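Local structure of sialidase B (Streptococcus pneumoniae TIGR4, 4XJZ) at residues F206-L211 with L629-D634. The protein hydrolyses the glycosidic linkages that hold terminal sialic acid residues on oligosaccharides, glycoproteins and glycolipids. The protein carries 1 engineered substitution. Numbering follows the deposited sequence.
Sequences FRIPTL and LFEKYD
E631 meets R207 and the backbone of I208 through a single carboxylate oxygen, a compact example of how a buried acid can position an arginine that, by similarity, binds substrate. OE2 of E631 accepts from NE of R207 at 2.9 Å, forming a salt bridge, and from the backbone N of I208, also at 2.9 Å. The two donors arrive from opposite faces of the carboxylate. The arginine comes from above its plane, yet the oxygen lies almost exactly in the guanidinium plane; the amide bond, on the anti side, is the straighter of the two, at 167° against 144°. Extended beyond CG, E631 reaches across from its strand, while bends at chi2 and chi3 of R207 turn NE back toward it. The other oxygen, OE1, takes a hydrogen bond from the backbone N of Y615, by similarity the nucleophile. Y633 adds its phenol: OH lies over one face of the guanidinium, 3.4 Å from CZ of R207, with the two planes nearly perpendicular.

Further along the 206-211 segment, toward L211, the contact becomes apolar, and P209 joins its two halves. CD of P209 packs 4.0 Å from CG of E631, and its CG lies 3.4 Å from O of L629. With CG anti to the backbone N (chi1 -178°), L629 sets CD2 3.5 Å from CB of P209. L211 brings CD1 to 3.8 Å from CB of L629, the two leucines crossing at about a right angle. Strands 205-207 and 626-631 belong to different sheets, so the contact joins early and late parts of the catalytic beta-propeller, buried beside Y615 and D232, active-site residues by similarity. The R207 side chain lies about 3 Å from a bound dimethyl sulfoxide, consistent with a ligand pocket, and the bond at NE probably restricts how its guanidinium can turn.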
# COMPACT_ATOMS: atom_id res chain seq x y z
N PHE A 206 -1.30 -3.26 -3.71
CA PHE A 206 -0.59 -1.98 -3.78
C PHE A 206 -0.08 -1.62 -2.41
O PHE A 206 -0.72 -1.91 -1.38
CB PHE A 206 -1.52 -0.88 -4.32
CG PHE A 206 -1.97 -1.15 -5.73
CD1 PHE A 206 -1.15 -0.85 -6.80
CD2 PHE A 206 -3.19 -1.76 -5.98
CE1 PHE A 206 -1.54 -1.13 -8.11
CE2 PHE A 206 -3.59 -2.05 -7.27
CZ PHE A 206 -2.77 -1.74 -8.34
N ARG A 207 1.10 -1.00 -2.38
CA ARG A 207 1.73 -0.60 -1.13
C ARG A 207 2.55 0.64 -1.39
O ARG A 207 2.95 0.90 -2.54
CB ARG A 207 2.69 -1.68 -0.62
CG ARG A 207 2.05 -2.96 -0.18
CD ARG A 207 1.44 -2.78 1.17
NE ARG A 207 2.39 -2.39 2.22
CZ ARG A 207 3.17 -3.23 2.89
NH1 ARG A 207 3.14 -4.52 2.59
NH2 ARG A 207 3.99 -2.80 3.84
N ILE A 208 2.83 1.37 -0.32
CA ILE A 208 3.81 2.47 -0.32
C ILE A 208 3.40 3.65 -1.20
O ILE A 208 4.07 3.97 -2.19
CB ILE A 208 5.24 1.98 -0.69
CG1 ILE A 208 5.55 0.56 -0.16
CG2 ILE A 208 6.29 2.96 -0.18
CD1 ILE A 208 5.43 0.40 1.36
N PRO A 209 2.29 4.31 -0.83
CA PRO A 209 1.76 5.43 -1.63
C PRO A 209 2.60 6.68 -1.52
O PRO A 209 3.23 6.92 -0.49
CB PRO A 209 0.40 5.68 -0.99
CG PRO A 209 0.57 5.25 0.44
CD PRO A 209 1.43 4.02 0.33
N THR A 210 2.59 7.49 -2.58
CA THR A 210 3.22 8.80 -2.54
C THR A 210 2.27 9.79 -3.20
O THR A 210 1.43 9.41 -4.01
CB THR A 210 4.55 8.86 -3.30
OG1 THR A 210 4.31 8.92 -4.71
CG2 THR A 210 5.44 7.65 -3.01
N LEU A 211 2.44 11.06 -2.86
CA LEU A 211 1.72 12.16 -3.52
C LEU A 211 2.61 13.37 -3.63
O LEU A 211 3.39 13.66 -2.74
CB LEU A 211 0.48 12.57 -2.71
CG LEU A 211 -0.76 11.67 -2.65
CD1 LEU A 211 -1.73 12.18 -1.61
CD2 LEU A 211 -1.43 11.60 -4.05
N LEU A 629 -3.31 9.88 0.68
CA LEU A 629 -3.38 8.54 0.08
C LEU A 629 -2.68 7.61 1.06
O LEU A 629 -1.51 7.81 1.38
CB LEU A 629 -2.66 8.51 -1.28
CG LEU A 629 -2.69 7.17 -2.04
CD1 LEU A 629 -4.10 6.77 -2.45
CD2 LEU A 629 -1.77 7.24 -3.27
N PHE A 630 -3.38 6.59 1.53
CA PHE A 630 -2.83 5.82 2.64
C PHE A 630 -3.23 4.36 2.63
O PHE A 630 -4.28 3.99 2.10
CB PHE A 630 -3.26 6.45 3.96
CG PHE A 630 -4.74 6.38 4.20
CD1 PHE A 630 -5.26 5.39 5.02
CD2 PHE A 630 -5.60 7.30 3.63
CE1 PHE A 630 -6.61 5.32 5.28
CE2 PHE A 630 -6.98 7.22 3.87
CZ PHE A 630 -7.47 6.22 4.71
N GLU A 631 -2.41 3.53 3.28
CA GLU A 631 -2.73 2.13 3.51
C GLU A 631 -3.74 1.98 4.64
O GLU A 631 -3.39 2.17 5.80
CB GLU A 631 -1.44 1.37 3.84
CG GLU A 631 -0.46 1.34 2.69
CD GLU A 631 0.88 0.73 3.07
OE1 GLU A 631 1.18 0.63 4.29
OE2 GLU A 631 1.64 0.36 2.14
N LYS A 632 -4.99 1.65 4.31
CA LYS A 632 -6.02 1.53 5.34
C LYS A 632 -6.10 0.10 5.86
O LYS A 632 -7.12 -0.59 5.75
CB LYS A 632 -7.40 1.97 4.82
CG LYS A 632 -8.39 2.31 5.96
CD LYS A 632 -9.83 2.54 5.46
CE LYS A 632 -10.81 2.77 6.62
NZ LYS A 632 -10.57 4.07 7.34
N TYR A 633 -5.00 -0.34 6.46
CA TYR A 633 -4.95 -1.68 7.05
C TYR A 633 -3.71 -1.75 7.90
O TYR A 633 -2.84 -0.90 7.80
CB TYR A 633 -4.96 -2.77 5.97
CG TYR A 633 -3.65 -3.11 5.32
CD1 TYR A 633 -3.05 -4.36 5.53
CD2 TYR A 633 -3.02 -2.23 4.43
CE1 TYR A 633 -1.88 -4.70 4.93
CE2 TYR A 633 -1.82 -2.57 3.81
CZ TYR A 633 -1.26 -3.82 4.06
OH TYR A 633 -0.07 -4.22 3.49
N ASP A 634 -3.61 -2.76 8.75
CA ASP A 634 -2.39 -2.90 9.53
C ASP A 634 -1.36 -3.68 8.71
O ASP A 634 -1.40 -4.91 8.64
CB ASP A 634 -2.67 -3.56 10.87
CG ASP A 634 -1.46 -3.53 11.79
OD1 ASP A 634 -0.34 -3.70 11.28
OD2 ASP A 634 -1.63 -3.33 13.02